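Purine catabolism protein pucG (Bacillus subtilis, PDB 3ISL) catalyses the pyridoxal-phosphate-dependent transfer of an amino group from (S)-ureidoglycine to glyoxylate, giving oxalurate and glycine in purine breakdown. Local coordinates at residues E51-R54 against E55-Q58; F249-S252 against Q253-D256. One frame throughout, in Å; residues are numbered along the deposited sequence.

Contact 1 (E51-R54 against E55-Q58); sequences EMLR and ELFQ
Leu53 and Leu56 run alongside each other in the same direction on one flank of the helix, Leu53 CD2 resting 4.2 Å from Leu56 CD1. Phe57, one residue on, presents the edge of its ring to the preceding turn: Phe57 CD2 comes to 3.4 Å from Leu53 O, close to the ring plane. That carbonyl also accepts the backbone N-H of Phe57, with Phe57 N 3.0 Å from Leu53 O, so one oxygen meets both the backbone N-H and the ring edge of Phe57. Leu56 N binds Met52 O at 2.9 Å, whereas the bond from Glu55 N to Glu51 O is long and weak. These are the last turns of helix 40-56, closed by a Schellman motif in which Gln58 takes a positive phi (54°). The buried flank, Leu53 with Phe57, packs on Pro208 of strand 206-211; Met52 faces helix 270-286. On another side Arg54 runs extended from CG to NE and turns its guanidinium back along the helix, its edge toward Glu51 CG. Arg54 NH1 forms a salt bridge to Glu51 OE1 at 3.1 Å, its hydrogen bond weak, while NE and NH2 are held by the backbone carbonyls of Asn61 and Arg62.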
loop_
_atom_site.group_PDB
_atom_site.type_symbol
_atom_site.label_atom_id
_atom_site.label_comp_id
_atom_site.label_asym_id
_atom_site.label_seq_id
_atom_site.Cartn_x
_atom_site.Cartn_y
_atom_site.Cartn_z
ATOM N N GLU A 51 -6.781 8.000 17.296
ATOM C CA GLU A 51 -7.024 7.763 18.716
ATOM C C GLU A 51 -6.886 6.285 19.091
ATOM O O GLU A 51 -6.455 5.947 20.158
ATOM C CB GLU A 51 -8.437 8.231 19.157
ATOM C CG GLU A 51 -8.631 9.788 19.228
ATOM C CD GLU A 51 -7.926 10.506 20.470
ATOM O OE1 GLU A 51 -6.928 9.982 21.132
ATOM O OE2 GLU A 51 -8.408 11.644 20.780
ATOM N N MET A 52 -7.401 5.405 18.261
ATOM C CA MET A 52 -7.395 3.984 18.592
ATOM C C MET A 52 -5.968 3.449 18.513
ATOM O O MET A 52 -5.571 2.561 19.293
ATOM C CB MET A 52 -8.342 3.193 17.640
ATOM C CG MET A 52 -9.823 3.316 18.080
ATOM S SD MET A 52 -10.947 2.169 17.177
ATOM C CE MET A 52 -10.655 2.564 15.470
ATOM N N LEU A 53 -5.199 3.972 17.551
ATOM C CA LEU A 53 -3.778 3.569 17.434
ATOM C C LEU A 53 -2.984 4.043 18.662
ATOM O O LEU A 53 -2.116 3.333 19.134
ATOM C CB LEU A 53 -3.093 4.074 16.152
ATOM C CG LEU A 53 -3.691 3.454 14.874
ATOM C CD1 LEU A 53 -2.945 4.036 13.665
ATOM C CD2 LEU A 53 -3.584 1.923 14.888
ATOM N N ARG A 54 -3.335 5.201 19.223
ATOM C CA ARG A 54 -2.700 5.619 20.508
ATOM C C ARG A 54 -2.887 4.549 21.576
ATOM O O ARG A 54 -1.917 4.164 22.238
ATOM C CB ARG A 54 -3.226 6.982 20.969
ATOM C CG ARG A 54 -2.967 8.121 19.944
ATOM C CD ARG A 54 -3.360 9.535 20.475
ATOM N NE ARG A 54 -2.985 10.454 19.428
ATOM C CZ ARG A 54 -3.837 10.994 18.566
ATOM N NH1 ARG A 54 -5.132 10.772 18.671
ATOM N NH2 ARG A 54 -3.402 11.761 17.589
ATOM N N GLU A 55 -4.103 3.993 21.687
ATOM C CA GLU A 55 -4.400 2.967 22.687
ATOM C C GLU A 55 -3.712 1.651 22.398
ATOM O O GLU A 55 -3.192 1.035 23.328
ATOM C CB GLU A 55 -5.919 2.663 22.824
ATOM C CG GLU A 55 -6.695 3.730 23.453
ATOM C CD GLU A 55 -8.139 3.292 23.665
ATOM O OE1 GLU A 55 -8.984 4.032 23.150
ATOM O OE2 GLU A 55 -8.425 2.211 24.296
ATOM N N LEU A 56 -3.695 1.262 21.120
ATOM C CA LEU A 56 -3.158 0.012 20.684
ATOM C C LEU A 56 -1.700 0.016 21.050
ATOM O O LEU A 56 -1.237 -0.970 21.519
ATOM C CB LEU A 56 -3.223 -0.093 19.159
ATOM C CG LEU A 56 -3.136 -1.429 18.423
ATOM C CD1 LEU A 56 -2.372 -1.382 17.092
ATOM C CD2 LEU A 56 -2.865 -2.630 19.192
ATOM N N PHE A 57 -0.991 1.126 20.792
ATOM C CA PHE A 57 0.453 1.202 21.073
ATOM C C PHE A 57 0.813 1.543 22.513
ATOM O O PHE A 57 2.007 1.566 22.862
ATOM C CB PHE A 57 1.166 2.206 20.150
ATOM C CG PHE A 57 1.443 1.689 18.751
ATOM C CD1 PHE A 57 2.470 0.745 18.509
ATOM C CD2 PHE A 57 0.745 2.231 17.658
ATOM C CE1 PHE A 57 2.748 0.305 17.205
ATOM C CE2 PHE A 57 1.009 1.804 16.346
ATOM C CZ PHE A 57 2.017 0.874 16.107
ATOM N N GLN A 58 -0.212 1.790 23.330
ATOM C CA GLN A 58 -0.093 2.231 24.723
ATOM C C GLN A 58 0.747 3.454 24.786
ATOM O O GLN A 58 1.821 3.468 25.471
ATOM C CB GLN A 58 0.384 1.093 25.678
ATOM C CG GLN A 58 -0.534 -0.160 25.550
ATOM C CD GLN A 58 -0.217 -1.292 26.564
ATOM O OE1 GLN A 58 -0.156 -2.478 26.210
ATOM N NE2 GLN A 58 -0.025 -0.926 27.820
#

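Contact 2 (F249-S252 against Q253-D256); sequences FDLS and QLED
Gln253 reaches back across the first turn of its helix to Asp250, the two side chains nearly perpendicular and the amide turned 78° from the carboxylate. Gln253 NE2 gives a hydrogen bond of 2.8 Å to Asp250 OD1, arriving from above the carboxylate plane, and the aliphatic CG of Gln253 lies 3.5 Å from the same Asp250 OD1. Asp250 is the N-cap of helix 251-257: with CG anti to the backbone N (chi1 -173°), its other oxygen, OD2, accepts a weak 3.1 Å bond from Ser252 N. Its carbonyl starts the helical bonding, with Leu254 N 2.9 Å from Asp250 O. The next bond of the ladder runs from Glu255 N to Leu251 O, 2.7 Å, and a water joins Ser252 OG to Glu255 OE1. Residues outside the turn hold the polar ends: Asn247 OD1 takes another bond from Gln253 NE2, Arg107 of the second subunit makes a salt bridge to Asp250 OD1, and Tyr211 OH holds Glu255 OE2. A leucine in place of Gln253 would probably leave Asp250 OD1 without its partner inside the turn and Asn247 OD1 without its amide donor. On the apolar side of the turn, Leu251 CD2 and Leu254 CD1 meet at 4.3 Å, and both leucines lie on Tyr65 of strand 63-68. Leu251 also reaches helices 71-82 and 213-220, while Phe249 packs against helix 71-82 and stacks its ring on Phe249 of the second subunit.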
loop_
_atom_site.group_PDB
_atom_site.type_symbol
_atom_site.label_atom_id
_atom_site.label_comp_id
_atom_site.label_asym_id
_atom_site.label_seq_id
_atom_site.Cartn_x
_atom_site.Cartn_y
_atom_site.Cartn_z
ATOM N N PHE A 249 7.554 8.167 1.351
ATOM C CA PHE A 249 7.835 7.900 2.789
ATOM C C PHE A 249 8.239 9.141 3.625
ATOM O O PHE A 249 8.814 9.005 4.711
ATOM C CB PHE A 249 8.878 6.758 2.919
ATOM C CG PHE A 249 8.441 5.437 2.287
ATOM C CD1 PHE A 249 7.116 4.970 2.418
ATOM C CD2 PHE A 249 9.351 4.677 1.559
ATOM C CE1 PHE A 249 6.706 3.761 1.825
ATOM C CE2 PHE A 249 8.960 3.457 0.961
ATOM C CZ PHE A 249 7.629 3.016 1.080
ATOM N N ASP A 250 7.946 10.355 3.114
ATOM C CA ASP A 250 8.306 11.616 3.805
ATOM C C ASP A 250 7.312 11.911 4.978
ATOM O O ASP A 250 6.236 12.508 4.758
ATOM C CB ASP A 250 8.378 12.789 2.793
ATOM C CG ASP A 250 8.931 14.119 3.423
ATOM O OD1 ASP A 250 9.283 15.054 2.627
ATOM O OD2 ASP A 250 9.030 14.211 4.696
ATOM N N LEU A 251 7.651 11.472 6.198
ATOM C CA LEU A 251 6.727 11.617 7.361
ATOM C C LEU A 251 6.348 13.072 7.661
ATOM O O LEU A 251 5.331 13.341 8.279
ATOM C CB LEU A 251 7.294 10.937 8.640
ATOM C CG LEU A 251 7.565 9.438 8.547
ATOM C CD1 LEU A 251 7.943 8.886 9.900
ATOM C CD2 LEU A 251 6.389 8.617 7.956
ATOM N N SER A 252 7.220 13.996 7.249
ATOM C CA SER A 252 7.016 15.448 7.393
ATOM C C SER A 252 5.847 15.961 6.542
ATOM O O SER A 252 5.172 16.917 6.934
ATOM C CB SER A 252 8.256 16.218 6.950
ATOM O OG SER A 252 8.080 17.553 7.296
ATOM N N GLN A 253 5.674 15.357 5.364
ATOM C CA GLN A 253 4.512 15.595 4.525
ATOM C C GLN A 253 3.357 14.745 5.014
ATOM O O GLN A 253 2.216 15.227 5.020
ATOM C CB GLN A 253 4.807 15.278 3.060
ATOM C CG GLN A 253 5.973 16.107 2.506
ATOM C CD GLN A 253 6.155 15.892 1.035
ATOM O OE1 GLN A 253 5.362 16.395 0.224
ATOM N NE2 GLN A 253 7.224 15.177 0.662
ATOM N N LEU A 254 3.641 13.500 5.427
ATOM C CA LEU A 254 2.586 12.617 5.975
ATOM C C LEU A 254 1.938 13.161 7.278
ATOM O O LEU A 254 0.741 12.906 7.534
ATOM C CB LEU A 254 3.073 11.179 6.111
ATOM C CG LEU A 254 3.023 10.576 4.704
ATOM C CD1 LEU A 254 3.901 9.360 4.540
ATOM C CD2 LEU A 254 1.557 10.275 4.334
ATOM N N GLU A 255 2.694 13.941 8.068
ATOM C CA GLU A 255 2.080 14.567 9.233
ATOM C C GLU A 255 1.091 15.708 8.900
ATOM O O GLU A 255 0.085 15.872 9.609
ATOM C CB GLU A 255 3.053 14.855 10.377
ATOM C CG GLU A 255 4.369 15.523 10.119
ATOM C CD GLU A 255 5.228 15.546 11.394
ATOM O OE1 GLU A 255 5.597 16.628 11.906
ATOM O OE2 GLU A 255 5.505 14.462 11.916
ATOM N N ASP A 256 1.343 16.455 7.814
ATOM C CA ASP A 256 0.429 17.518 7.346
ATOM C C ASP A 256 -0.809 16.878 6.656
ATOM O O ASP A 256 -1.914 17.455 6.666
ATOM C CB ASP A 256 1.156 18.525 6.418
ATOM C CG ASP A 256 1.948 19.653 7.197
ATOM O OD1 ASP A 256 2.005 19.716 8.461
ATOM O OD2 ASP A 256 2.540 20.496 6.506
HETATM O O HOH W 1 7.622 18.329 10.031
#

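How the contacts relate
Contact 1 closes helix 40-56 and contact 2 opens helix 251-257; their centres are 20 Å apart and their nearest atoms about 10 Å, so they do not touch. Strand 63-68, an outer strand of the chain's mixed sheet, connects them: contact 1 packs on Ala64 and Pro66, contact 2 on the residue between them. Neither contact touches the cofactor. In contact 1 the side chain of Leu56 is about 11 Å from that of Lys198, the lysine to which pyridoxal phosphate attaches, though the link is not formed here, and the side chain of Phe57 about 12 Å from a bound cofactor; in contact 2 that of Phe249 is about 10 Å from one. The second subunit reaches contact 2 but not contact 1.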